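Local coordinates for protein glutamate--tRNA ligase (Methanothermobacter thermautotrophicus, PDB 3AII) that probably attaches glutamate to tRNA, first activating it with ATP to glutamyl-AMP, as a non-discriminating archaeal class I synthetase, at residues I358-G362 against A537-S541; R459-N465 against S477-A483; A153-L158 against L355-A359; N104-P108 against R142-Y148. All blocks are in the same frame, centred on the assembly; numbering follows the deposited sequence.

Interaction 1 of 4, residues I358-G362 against A537-S541; sequences IARRG and ARLDS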
loop_
_atom_site.group_PDB
_atom_site.type_symbol
_atom_site.label_atom_id
_atom_site.label_comp_id
_atom_site.label_asym_id
_atom_site.label_seq_id
_atom_site.Cartn_x
_atom_site.Cartn_y
_atom_site.Cartn_z
ATOM N N ILE A 358 3.546 -5.610 2.748
ATOM C CA ILE A 358 4.786 -5.680 1.970
ATOM C C ILE A 358 6.021 -5.358 2.813
ATOM O O ILE A 358 7.083 -5.966 2.620
ATOM C CB ILE A 358 4.754 -4.867 0.660
ATOM C CG1 ILE A 358 4.541 -3.380 0.921
ATOM C CG2 ILE A 358 3.665 -5.397 -0.268
ATOM C CD1 ILE A 358 4.632 -2.533 -0.338
ATOM N N ALA A 359 5.888 -4.436 3.765
ATOM C CA ALA A 359 6.990 -4.185 4.702
ATOM C C ALA A 359 7.366 -5.433 5.495
ATOM O O ALA A 359 8.550 -5.687 5.765
ATOM C CB ALA A 359 6.658 -3.033 5.648
ATOM N N ARG A 360 6.362 -6.221 5.868
ATOM C CA ARG A 360 6.601 -7.394 6.688
ATOM C C ARG A 360 7.394 -8.438 5.903
ATOM O O ARG A 360 8.070 -9.267 6.495
ATOM C CB ARG A 360 5.280 -7.984 7.170
ATOM C CG ARG A 360 5.447 -9.082 8.205
ATOM C CD ARG A 360 4.114 -9.774 8.473
ATOM N NE ARG A 360 4.195 -10.642 9.643
ATOM C CZ ARG A 360 3.190 -11.380 10.091
ATOM N NH1 ARG A 360 2.026 -11.359 9.458
ATOM N NH2 ARG A 360 3.351 -12.134 11.168
ATOM N N ARG A 361 7.304 -8.373 4.573
ATOM C CA ARG A 361 8.008 -9.299 3.684
ATOM C C ARG A 361 9.430 -8.844 3.337
ATOM O O ARG A 361 10.187 -9.585 2.703
ATOM C CB ARG A 361 7.196 -9.483 2.394
ATOM C CG ARG A 361 5.912 -10.253 2.614
ATOM C CD ARG A 361 5.009 -10.178 1.396
ATOM N NE ARG A 361 5.712 -10.520 0.172
ATOM C CZ ARG A 361 5.292 -10.195 -1.046
ATOM N NH1 ARG A 361 4.165 -9.491 -1.206
ATOM N NH2 ARG A 361 5.994 -10.561 -2.103
ATOM N N GLY A 362 9.785 -7.627 3.735
ATOM C CA GLY A 362 11.105 -7.088 3.444
ATOM C C GLY A 362 11.181 -6.235 2.191
ATOM O O GLY A 362 12.273 -5.964 1.678
ATOM N N ALA A 537 14.042 -12.813 2.077
ATOM C CA ALA A 537 12.975 -12.919 3.075
ATOM C C ALA A 537 13.334 -12.161 4.340
ATOM O O ALA A 537 14.503 -12.051 4.694
ATOM C CB ALA A 537 12.707 -14.398 3.413
ATOM N N ARG A 538 12.314 -11.668 5.033
ATOM C CA ARG A 538 12.535 -10.956 6.285
ATOM C C ARG A 538 12.252 -11.888 7.459
ATOM O O ARG A 538 11.243 -12.602 7.458
ATOM C CB ARG A 538 11.610 -9.733 6.348
ATOM C CG ARG A 538 11.645 -9.028 7.692
ATOM C CD ARG A 538 10.677 -7.810 7.737
ATOM N NE ARG A 538 10.398 -7.509 9.141
ATOM C CZ ARG A 538 9.515 -8.177 9.876
ATOM N NH1 ARG A 538 9.362 -7.880 11.156
ATOM N NH2 ARG A 538 8.783 -9.145 9.334
ATOM N N LEU A 539 13.130 -11.874 8.460
ATOM C CA LEU A 539 12.898 -12.643 9.683
ATOM C C LEU A 539 11.819 -11.960 10.536
ATOM O O LEU A 539 11.978 -10.813 10.977
ATOM C CB LEU A 539 14.181 -12.801 10.498
ATOM C CG LEU A 539 13.984 -13.640 11.772
ATOM C CD1 LEU A 539 13.591 -15.078 11.427
ATOM C CD2 LEU A 539 15.252 -13.640 12.638
ATOM N N ASP A 540 10.729 -12.682 10.762
ATOM C CA ASP A 540 9.539 -12.119 11.411
ATOM C C ASP A 540 9.469 -12.517 12.881
ATOM O O ASP A 540 9.006 -11.748 13.730
ATOM C CB ASP A 540 8.282 -12.581 10.672
ATOM C CG ASP A 540 7.022 -11.906 11.188
ATOM O OD1 ASP A 540 6.223 -12.599 11.850
ATOM O OD2 ASP A 540 6.842 -10.690 10.950
ATOM N N SER A 541 9.936 -13.719 13.186
ATOM C CA SER A 541 10.041 -14.142 14.576
ATOM C C SER A 541 11.208 -15.099 14.747
ATOM O O SER A 541 11.455 -15.950 13.892
ATOM C CB SER A 541 8.727 -14.760 15.068
ATOM O OG SER A 541 8.314 -15.823 14.233
#
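Arg-360 grips the carboxylate of Asp-540 side-on, with two nitrogens for two oxygens. Arg-360 NE reaches Asp-540 OD2 at 3.0 Å, almost straight at 174°. Arg-360 NH2 takes Asp-540 OD1, also at 3.0 Å. The two planes stand 58° apart, and the guanidinium meets both oxygens from above the carboxylate plane. The Arg-360 chain is extended, with CG anti to the backbone N (chi1 -171°), which carries the guanidinium out to the strand. Asp-540 OD2 has a second donor: Arg-538 NH2 lies on its anti lone pair at 3.0 Å. Arg-538 NH2 also bonds Arg-360 O at 2.9 Å, on a lone pair in the carbonyl plane. The salt-bridge network thus ties the end of helix 355-360, in the catalytic part, to strand 535-541 of the anticodon-binding part. The helix closes in a Schellman motif at Gly-362, whose N packs on Arg-538 CB. Replacing Arg-360 by a leucine would probably leave Asp-540 OD1 without this donor and OD2 with Arg-538 alone in the network. Arg-538 turns its NH1 to a salt bridge with Asp-526. Arg-361 points away and bonds the backbone of Tyr-550 and Ala-551.

Interaction 2 of 4, residues R459-N465 against S477-A483; sequences RLIDAVN and SEGIEEA
Asn-465 and Ser-477 form an antiparallel hydrogen-bonded pair, with Asn-465 N to Ser-477 O at 2.8 Å and a weak return bond from Ser-477 N. The Asn-465 side chain leaves the same face of the sheet as that of Ser-477. Its CG lies beside the backbone N (chi1 -49°), and the amide turns toward the start of helix 480-486. ND2 spends its two N-H groups in the amide plane. From Asn-465 ND2, one goes to Ser-477 OG at 2.9 Å, the other to Gly-479 O, also at 2.9 Å. Gly-479 is the N-cap residue of that helix, and its O also accepts from Ala-483 N. The amide thus joins a strand of the anticodon-binding region to the first helical turn. Asn-465 OD1 accepts from Arg-459 NH1 at 2.9 Å, which fixes the turn of the amide. Replacing Asn-465 by a leucine would probably leave Ser-477 OG and Gly-479 O without this donor and set the Arg-459 guanidinium freer to turn. The extended Arg-459 also gives NH1 to Glu-478 O at 2.9 Å, near the guanidinium plane. Ile-480 CG1 lies over one guanidinium face, toward its rim. Ala-483 CB packs on Arg-459 CD at 3.7 Å. A water links Arg-459 NH2 to Glu-478 O.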
loop_
_atom_site.group_PDB
_atom_site.type_symbol
_atom_site.label_atom_id
_atom_site.label_comp_id
_atom_site.label_asym_id
_atom_site.label_seq_id
_atom_site.Cartn_x
_atom_site.Cartn_y
_atom_site.Cartn_z
ATOM N N ARG A 459 26.546 -30.831 -7.253
ATOM C CA ARG A 459 27.635 -30.249 -6.495
ATOM C C ARG A 459 27.022 -29.514 -5.320
ATOM O O ARG A 459 26.276 -28.535 -5.505
ATOM C CB ARG A 459 28.443 -29.272 -7.343
ATOM C CG ARG A 459 29.509 -28.570 -6.509
ATOM C CD ARG A 459 30.554 -27.900 -7.358
ATOM N NE ARG A 459 31.480 -27.143 -6.513
ATOM C CZ ARG A 459 32.512 -27.670 -5.856
ATOM N NH1 ARG A 459 32.779 -28.976 -5.923
ATOM N NH2 ARG A 459 33.284 -26.876 -5.119
ATOM N N LEU A 460 27.312 -29.995 -4.118
ATOM C CA LEU A 460 26.882 -29.286 -2.923
ATOM C C LEU A 460 27.759 -28.042 -2.881
ATOM O O LEU A 460 28.988 -28.154 -2.827
ATOM C CB LEU A 460 27.093 -30.128 -1.665
ATOM C CG LEU A 460 26.620 -31.578 -1.518
ATOM C CD1 LEU A 460 26.282 -31.866 -0.050
ATOM C CD2 LEU A 460 25.442 -31.921 -2.406
ATOM N N ILE A 461 27.132 -26.866 -2.912
ATOM C CA ILE A 461 27.861 -25.613 -3.141
ATOM C C ILE A 461 29.089 -25.464 -2.245
ATOM O O ILE A 461 28.995 -25.612 -1.033
ATOM C CB ILE A 461 26.938 -24.399 -3.004
ATOM C CG1 ILE A 461 25.928 -24.384 -4.160
ATOM C CG2 ILE A 461 27.759 -23.084 -2.942
ATOM C CD1 ILE A 461 24.800 -23.388 -3.970
ATOM N N ASP A 462 30.240 -25.193 -2.866
ATOM C CA ASP A 462 31.507 -25.014 -2.152
ATOM C C ASP A 462 32.039 -26.244 -1.403
ATOM O O ASP A 462 33.032 -26.145 -0.676
ATOM C CB ASP A 462 31.415 -23.812 -1.197
ATOM C CG ASP A 462 31.436 -22.484 -1.936
ATOM O OD1 ASP A 462 31.848 -22.469 -3.114
ATOM O OD2 ASP A 462 31.048 -21.454 -1.346
ATOM N N ALA A 463 31.426 -27.413 -1.609
ATOM C CA ALA A 463 31.735 -28.567 -0.776
ATOM C C ALA A 463 32.261 -29.777 -1.552
ATOM O O ALA A 463 33.472 -29.961 -1.670
ATOM C CB ALA A 463 30.507 -28.946 0.065
ATOM N N VAL A 464 31.355 -30.598 -2.074
ATOM C CA VAL A 464 31.760 -31.846 -2.731
ATOM C C VAL A 464 30.820 -32.151 -3.874
ATOM O O VAL A 464 29.735 -31.590 -3.957
ATOM C CB VAL A 464 31.727 -33.058 -1.768
ATOM C CG1 VAL A 464 32.799 -32.927 -0.692
ATOM C CG2 VAL A 464 30.333 -33.218 -1.157
ATOM N N ASN A 465 31.224 -33.063 -4.752
ATOM C CA ASN A 465 30.365 -33.496 -5.847
ATOM C C ASN A 465 29.851 -34.894 -5.528
ATOM O O ASN A 465 30.606 -35.737 -5.059
ATOM C CB ASN A 465 31.159 -33.523 -7.156
ATOM C CG ASN A 465 31.934 -32.240 -7.385
ATOM O OD1 ASN A 465 31.406 -31.150 -7.186
ATOM N ND2 ASN A 465 33.198 -32.364 -7.791
ATOM N N SER A 477 33.680 -36.726 -5.798
ATOM C CA SER A 477 34.935 -35.982 -5.846
ATOM C C SER A 477 34.709 -34.657 -5.137
ATOM O O SER A 477 33.645 -34.442 -4.575
ATOM C CB SER A 477 35.318 -35.701 -7.298
ATOM O OG SER A 477 34.223 -35.106 -7.992
ATOM N N GLU A 478 35.693 -33.767 -5.189
ATOM C CA GLU A 478 35.610 -32.519 -4.428
ATOM C C GLU A 478 35.803 -31.263 -5.277
ATOM O O GLU A 478 35.229 -30.217 -4.977
ATOM C CB GLU A 478 36.610 -32.528 -3.261
ATOM C CG GLU A 478 36.546 -31.272 -2.386
ATOM C CD GLU A 478 37.363 -31.377 -1.098
ATOM O OE1 GLU A 478 37.711 -32.501 -0.685
ATOM O OE2 GLU A 478 37.651 -30.325 -0.487
ATOM N N GLY A 479 36.600 -31.360 -6.337
ATOM C CA GLY A 479 36.986 -30.181 -7.103
ATOM C C GLY A 479 35.991 -29.621 -8.108
ATOM O O GLY A 479 35.051 -30.293 -8.521
ATOM N N ILE A 480 36.216 -28.375 -8.518
ATOM C CA ILE A 480 35.337 -27.697 -9.469
ATOM C C ILE A 480 35.416 -28.308 -10.865
ATOM O O ILE A 480 34.403 -28.438 -11.550
ATOM C CB ILE A 480 35.682 -26.199 -9.577
ATOM C CG1 ILE A 480 35.418 -25.493 -8.249
ATOM C CG2 ILE A 480 34.878 -25.545 -10.691
ATOM C CD1 ILE A 480 35.775 -24.024 -8.263
ATOM N N GLU A 481 36.624 -28.669 -11.291
ATOM C CA GLU A 481 36.813 -29.260 -12.614
ATOM C C GLU A 481 36.090 -30.595 -12.733
ATOM O O GLU A 481 35.448 -30.869 -13.746
ATOM C CB GLU A 481 38.299 -29.421 -12.943
ATOM C CG GLU A 481 38.999 -28.121 -13.327
ATOM C CD GLU A 481 38.580 -27.603 -14.697
ATOM O OE1 GLU A 481 39.477 -27.293 -15.512
ATOM O OE2 GLU A 481 37.361 -27.507 -14.963
ATOM N N GLU A 482 36.192 -31.421 -11.696
ATOM C CA GLU A 482 35.468 -32.683 -11.673
ATOM C C GLU A 482 33.973 -32.395 -11.794
ATOM O O GLU A 482 33.253 -33.088 -12.508
ATOM C CB GLU A 482 35.756 -33.466 -10.391
ATOM C CG GLU A 482 37.226 -33.501 -9.987
ATOM C CD GLU A 482 38.126 -34.057 -11.072
ATOM O OE1 GLU A 482 37.631 -34.830 -11.919
ATOM O OE2 GLU A 482 39.331 -33.722 -11.076
ATOM N N ALA A 483 33.506 -31.365 -11.100
ATOM C CA ALA A 483 32.092 -31.016 -11.166
ATOM C C ALA A 483 31.686 -30.666 -12.600
ATOM O O ALA A 483 30.622 -31.058 -13.072
ATOM C CB ALA A 483 31.775 -29.856 -10.218
HETATM O O HOH W 1 35.488 -27.916 -3.480
HETATM O O HOH W 2 35.536 -28.496 -0.600
#

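Interaction 3 of 4, residues A153-L158 against L355-A359; sequences ADLEWL and LRAIA. With EDO (1,2-ethanediol), chain C.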
loop_
_atom_site.group_PDB
_atom_site.type_symbol
_atom_site.label_atom_id
_atom_site.label_comp_id
_atom_site.label_asym_id
_atom_site.label_seq_id
_atom_site.Cartn_x
_atom_site.Cartn_y
_atom_site.Cartn_z
ATOM N N ALA A 153 1.485 6.538 10.549
ATOM C CA ALA A 153 2.595 5.608 10.721
ATOM C C ALA A 153 3.084 5.085 9.357
ATOM O O ALA A 153 4.297 4.954 9.122
ATOM C CB ALA A 153 2.180 4.453 11.636
ATOM N N ASP A 154 2.138 4.792 8.461
ATOM C CA ASP A 154 2.476 4.303 7.121
ATOM C C ASP A 154 3.216 5.373 6.337
ATOM O O ASP A 154 4.156 5.069 5.602
ATOM C CB ASP A 154 1.224 3.890 6.336
ATOM C CG ASP A 154 0.547 2.620 6.887
ATOM O OD1 ASP A 154 1.067 1.953 7.810
ATOM O OD2 ASP A 154 -0.554 2.305 6.394
ATOM N N LEU A 155 2.773 6.624 6.468
ATOM C CA LEU A 155 3.442 7.744 5.809
ATOM C C LEU A 155 4.878 7.904 6.304
ATOM O O LEU A 155 5.788 8.168 5.520
ATOM C CB LEU A 155 2.677 9.038 6.064
ATOM C CG LEU A 155 1.405 9.156 5.239
ATOM C CD1 LEU A 155 0.625 10.416 5.620
ATOM C CD2 LEU A 155 1.774 9.184 3.764
ATOM N N GLU A 156 5.068 7.776 7.615
ATOM C CA GLU A 156 6.406 7.851 8.194
ATOM C C GLU A 156 7.272 6.746 7.595
ATOM O O GLU A 156 8.419 6.975 7.217
ATOM C CB GLU A 156 6.357 7.736 9.731
ATOM C CG GLU A 156 5.749 8.960 10.450
ATOM C CD GLU A 156 5.465 8.696 11.914
ATOM O OE1 GLU A 156 5.502 7.519 12.324
ATOM O OE2 GLU A 156 5.194 9.658 12.663
ATOM N N TRP A 157 6.716 5.548 7.492
ATOM C CA TRP A 157 7.449 4.431 6.905
ATOM C C TRP A 157 7.917 4.764 5.493
ATOM O O TRP A 157 9.055 4.446 5.117
ATOM C CB TRP A 157 6.590 3.169 6.909
ATOM C CG TRP A 157 7.259 1.987 6.274
ATOM C CD1 TRP A 157 8.213 1.184 6.840
ATOM C CD2 TRP A 157 7.033 1.468 4.955
ATOM N NE1 TRP A 157 8.589 0.201 5.958
ATOM C CE2 TRP A 157 7.885 0.351 4.794
ATOM C CE3 TRP A 157 6.201 1.839 3.892
ATOM C CZ2 TRP A 157 7.927 -0.400 3.616
ATOM C CZ3 TRP A 157 6.239 1.092 2.722
ATOM C CH2 TRP A 157 7.101 -0.021 2.597
ATOM N N LEU A 158 7.047 5.410 4.715
ATOM C CA LEU A 158 7.383 5.793 3.346
ATOM C C LEU A 158 8.436 6.874 3.281
ATOM O O LEU A 158 8.998 7.117 2.219
ATOM C CB LEU A 158 6.150 6.289 2.585
ATOM C CG LEU A 158 5.164 5.236 2.135
ATOM C CD1 LEU A 158 3.923 5.915 1.583
ATOM C CD2 LEU A 158 5.831 4.339 1.075
ATOM N N LEU A 355 0.779 -1.483 2.601
ATOM C CA LEU A 355 2.179 -1.192 2.908
ATOM C C LEU A 355 2.663 -2.061 4.075
ATOM O O LEU A 355 3.811 -2.507 4.099
ATOM C CB LEU A 355 2.356 0.296 3.215
ATOM C CG LEU A 355 1.938 1.216 2.056
ATOM C CD1 LEU A 355 2.267 2.673 2.411
ATOM C CD2 LEU A 355 2.613 0.805 0.757
ATOM N N ARG A 356 1.789 -2.313 5.043
ATOM C CA ARG A 356 2.157 -3.159 6.181
ATOM C C ARG A 356 2.518 -4.583 5.765
ATOM O O ARG A 356 3.523 -5.137 6.225
ATOM C CB ARG A 356 1.047 -3.151 7.242
ATOM C CG ARG A 356 1.016 -1.826 7.992
ATOM C CD ARG A 356 -0.350 -1.426 8.563
ATOM N NE ARG A 356 -0.180 -0.102 9.155
ATOM C CZ ARG A 356 -0.023 0.131 10.449
ATOM N NH1 ARG A 356 -0.087 -0.865 11.325
ATOM N NH2 ARG A 356 0.179 1.368 10.875
ATOM N N ALA A 357 1.718 -5.176 4.883
ATOM C CA ALA A 357 2.011 -6.522 4.420
ATOM C C ALA A 357 3.328 -6.558 3.657
ATOM O O ALA A 357 4.153 -7.451 3.882
ATOM C CB ALA A 357 0.877 -7.053 3.550
ATOM N N ILE A 358 3.546 -5.610 2.748
ATOM C CA ILE A 358 4.786 -5.680 1.970
ATOM C C ILE A 358 6.021 -5.358 2.813
ATOM O O ILE A 358 7.083 -5.966 2.620
ATOM C CB ILE A 358 4.754 -4.867 0.660
ATOM C CG1 ILE A 358 4.541 -3.380 0.921
ATOM C CG2 ILE A 358 3.665 -5.397 -0.268
ATOM C CD1 ILE A 358 4.632 -2.533 -0.338
ATOM N N ALA A 359 5.888 -4.436 3.765
ATOM C CA ALA A 359 6.990 -4.185 4.702
ATOM C C ALA A 359 7.366 -5.433 5.495
ATOM O O ALA A 359 8.550 -5.687 5.765
ATOM C CB ALA A 359 6.658 -3.033 5.648
HETATM C C1 EDO C . 3.827 0.473 7.237
HETATM O O1 EDO C . 3.482 1.099 8.489
HETATM C C2 EDO C . 5.084 -0.367 7.433
HETATM O O2 EDO C . 4.816 -1.406 8.386
HETATM O O HOH W 3 -0.387 -0.340 5.417
#
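Asp-154 OD1 is gripped by Arg-356 and by a bound ethanediol. Arg-356 NE donates to Asp-154 OD1 at 2.8 Å, on the syn lone pair, with a bent angle of 138°. NH2 of Arg-356 adds a weak bond, and ethanediol O1 donates to Asp-154 OD1 at 2.7 Å. This salt bridge joins two helices of the class I catalytic domain, which has a Rossmann-type fold: 147-158 and 355-360. Their short segments cross at 46°, with axes 11.2 Å apart at closest approach. Asp-154 and Arg-356 approach at about a right angle, and their flat groups are turned well out of a common plane. The other oxygen, OD2, takes a water that also accepts from Arg-356 N. Asp-154 OD2 also accepts from Leu-109 N of the predicted HIGH region, so both carboxylate oxygens are held.

Beside the polar pair lies an apolar patch. In Trp-157 a chi1 of 178° sets the indole opposite the backbone N and swings it across toward helix 355-360. Ala-359 CB packs 3.6 Å from Trp-157 CZ2. Leu-355 CB lies near Trp-157 CZ3, while the other end of Leu-355 meets Leu-158. The two leucines cross at about a right angle, with CD1 of Leu-355 3.7 Å from CD1 of Leu-158. The ethanediol is probably from the crystallisation liquor, and its C2 lies over one face of the indole, 3.4 Å from Trp-157 CG.

Interaction 4 of 4, residues N104-P108 against R142-Y148; sequences NPSGP and RVDPEAY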
loop_
_atom_site.group_PDB
_atom_site.type_symbol
_atom_site.label_atom_id
_atom_site.label_comp_id
_atom_site.label_asym_id
_atom_site.label_seq_id
_atom_site.Cartn_x
_atom_site.Cartn_y
_atom_site.Cartn_z
ATOM N N ASN A 104 -8.992 8.350 2.815
ATOM C CA ASN A 104 -10.097 8.020 3.718
ATOM C C ASN A 104 -9.617 7.033 4.767
ATOM O O ASN A 104 -8.732 6.219 4.500
ATOM C CB ASN A 104 -11.256 7.388 2.951
ATOM C CG ASN A 104 -11.667 8.200 1.752
ATOM O OD1 ASN A 104 -12.151 9.324 1.888
ATOM N ND2 ASN A 104 -11.477 7.638 0.563
ATOM N N PRO A 105 -10.207 7.075 5.966
ATOM C CA PRO A 105 -9.748 6.132 6.990
ATOM C C PRO A 105 -10.468 4.782 6.945
ATOM O O PRO A 105 -10.924 4.303 7.971
ATOM C CB PRO A 105 -10.083 6.865 8.285
ATOM C CG PRO A 105 -11.340 7.610 7.950
ATOM C CD PRO A 105 -11.226 8.012 6.484
ATOM N N SER A 106 -10.558 4.180 5.769
ATOM C CA SER A 106 -11.218 2.881 5.621
ATOM C C SER A 106 -10.305 1.717 6.025
ATOM O O SER A 106 -10.735 0.562 6.109
ATOM C CB SER A 106 -11.701 2.708 4.186
ATOM O OG SER A 106 -10.623 2.833 3.279
ATOM N N GLY A 107 -9.039 2.036 6.273
ATOM C CA GLY A 107 -8.038 1.067 6.707
ATOM C C GLY A 107 -6.677 1.697 6.476
ATOM O O GLY A 107 -6.597 2.876 6.159
ATOM N N PRO A 108 -5.595 0.920 6.626
ATOM C CA PRO A 108 -4.250 1.468 6.410
ATOM C C PRO A 108 -3.950 1.639 4.922
ATOM O O PRO A 108 -4.751 1.202 4.092
ATOM C CB PRO A 108 -3.346 0.401 7.021
ATOM C CG PRO A 108 -4.089 -0.869 6.771
ATOM C CD PRO A 108 -5.562 -0.516 6.940
ATOM N N ARG A 142 -18.097 4.113 6.930
ATOM C CA ARG A 142 -16.906 3.588 6.265
ATOM C C ARG A 142 -15.620 3.932 7.003
ATOM O O ARG A 142 -14.535 3.880 6.427
ATOM C CB ARG A 142 -16.814 4.102 4.829
ATOM C CG ARG A 142 -18.094 3.924 4.025
ATOM C CD ARG A 142 -18.341 2.469 3.652
ATOM N NE ARG A 142 -19.741 2.222 3.310
ATOM C CZ ARG A 142 -20.337 2.668 2.208
ATOM N NH1 ARG A 142 -19.661 3.398 1.329
ATOM N NH2 ARG A 142 -21.614 2.391 1.987
ATOM N N VAL A 143 -15.739 4.292 8.272
ATOM C CA VAL A 143 -14.559 4.626 9.054
ATOM C C VAL A 143 -14.043 3.442 9.862
ATOM O O VAL A 143 -14.788 2.810 10.616
ATOM C CB VAL A 143 -14.840 5.773 10.019
ATOM C CG1 VAL A 143 -13.644 5.984 10.938
ATOM C CG2 VAL A 143 -15.188 7.049 9.242
ATOM N N ASP A 144 -12.758 3.151 9.703
ATOM C CA ASP A 144 -12.079 2.186 10.551
ATOM C C ASP A 144 -11.305 2.959 11.609
ATOM O O ASP A 144 -10.343 3.662 11.301
ATOM C CB ASP A 144 -11.140 1.317 9.717
ATOM C CG ASP A 144 -10.467 0.242 10.534
ATOM O OD1 ASP A 144 -9.695 -0.543 9.953
ATOM O OD2 ASP A 144 -10.706 0.184 11.755
ATOM N N PRO A 145 -11.744 2.859 12.866
ATOM C CA PRO A 145 -11.177 3.645 13.966
ATOM C C PRO A 145 -9.657 3.508 14.059
ATOM O O PRO A 145 -8.980 4.462 14.427
ATOM C CB PRO A 145 -11.827 3.023 15.205
ATOM C CG PRO A 145 -13.065 2.402 14.714
ATOM C CD PRO A 145 -12.785 1.927 13.329
ATOM N N GLU A 146 -9.129 2.336 13.725
ATOM C CA GLU A 146 -7.695 2.102 13.844
ATOM C C GLU A 146 -6.884 2.884 12.802
ATOM O O GLU A 146 -5.698 3.159 13.000
ATOM C CB GLU A 146 -7.394 0.597 13.765
ATOM C CG GLU A 146 -7.804 -0.038 12.442
ATOM C CD GLU A 146 -7.930 -1.550 12.513
ATOM O OE1 GLU A 146 -7.574 -2.133 13.561
ATOM O OE2 GLU A 146 -8.396 -2.153 11.518
ATOM N N ALA A 147 -7.529 3.255 11.699
ATOM C CA ALA A 147 -6.831 3.919 10.604
ATOM C C ALA A 147 -6.285 5.299 10.947
ATOM O O ALA A 147 -5.325 5.760 10.329
ATOM C CB ALA A 147 -7.728 3.996 9.366
ATOM N N TYR A 148 -6.902 5.992 11.901
ATOM C CA TYR A 148 -6.425 7.325 12.240
ATOM C C TYR A 148 -4.965 7.293 12.672
ATOM O O TYR A 148 -4.195 8.199 12.356
ATOM C CB TYR A 148 -7.270 7.962 13.344
ATOM C CG TYR A 148 -8.682 8.287 12.904
ATOM C CD1 TYR A 148 -8.949 9.418 12.148
ATOM C CD2 TYR A 148 -9.736 7.452 13.237
ATOM C CE1 TYR A 148 -10.242 9.717 11.745
ATOM C CE2 TYR A 148 -11.021 7.735 12.842
ATOM C CZ TYR A 148 -11.272 8.863 12.096
ATOM O OH TYR A 148 -12.566 9.133 11.710
#
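Pro-105 turns its ring toward Val-143, Ala-147 and Tyr-148. The proline and Val-143 approach each other at a slant, and CG of Pro-105 lies 4.1 Å from both methyls, CG1 and CG2, of Val-143. With the valine chi1 at 173°, the two methyls are equally near that carbon. Pro-105 CB meets Ala-147 CB at 3.9 Å and sits over one face of the Tyr-148 ring. Val-143, Ala-147 and Tyr-148 thus all meet the proline ring.

A backbone bond accompanies this packing. Pro-105 is the centre of an inverse gamma turn, and its O accepts from Asp-144 N at 2.8 Å, with an N-H...O angle of 164°. Ala-147 CB touches Pro-105 O at 3.5 Å and lies 3.6 Å from Gly-107 O. Ser-106 approaches through its backbone: its CA makes a CH...O contact with Arg-142 O at 3.6 Å. Asp-144 CB lies near Ser-106 O. Asp-144 also opens a type I turn to Ala-147, and its OD2 accepts a weak capping bond from Glu-146 N, just ahead of helix 147-158.

Pro-105 belongs to the predicted HIGH region, the signature of class I synthetases. The loop runs between strand 98-101 and helix 111-126, and lies against the start of helix 147-158. Pro-105 and Tyr-148 both also pack on Ile-135 of strand 130-135, and Tyr-148 OH bonds Asp-137.

In the fold
Interactions 4, 3 and 1 follow one another from the catalytic part to the anticodon-binding part. Interaction 4 holds Asn-104 to Pro-108 of the predicted HIGH region, which in class I synthetases helps bind ATP, so it probably lies by the active site. Helix 147-158 leads on to interaction 3, where ethanediol is bound, with centres about 15 Å apart. The two touch where Pro-108 CB packs 3.4 Å from Asp-154 OD2. Interaction 3 passes to interaction 1 through helix 355-360, sharing Ile-358 and Ala-359, with centres about 12 Å apart. Interaction 2 lies far off, its centre about 33 Å from that of interaction 1 and about 56 Å from that of interaction 4.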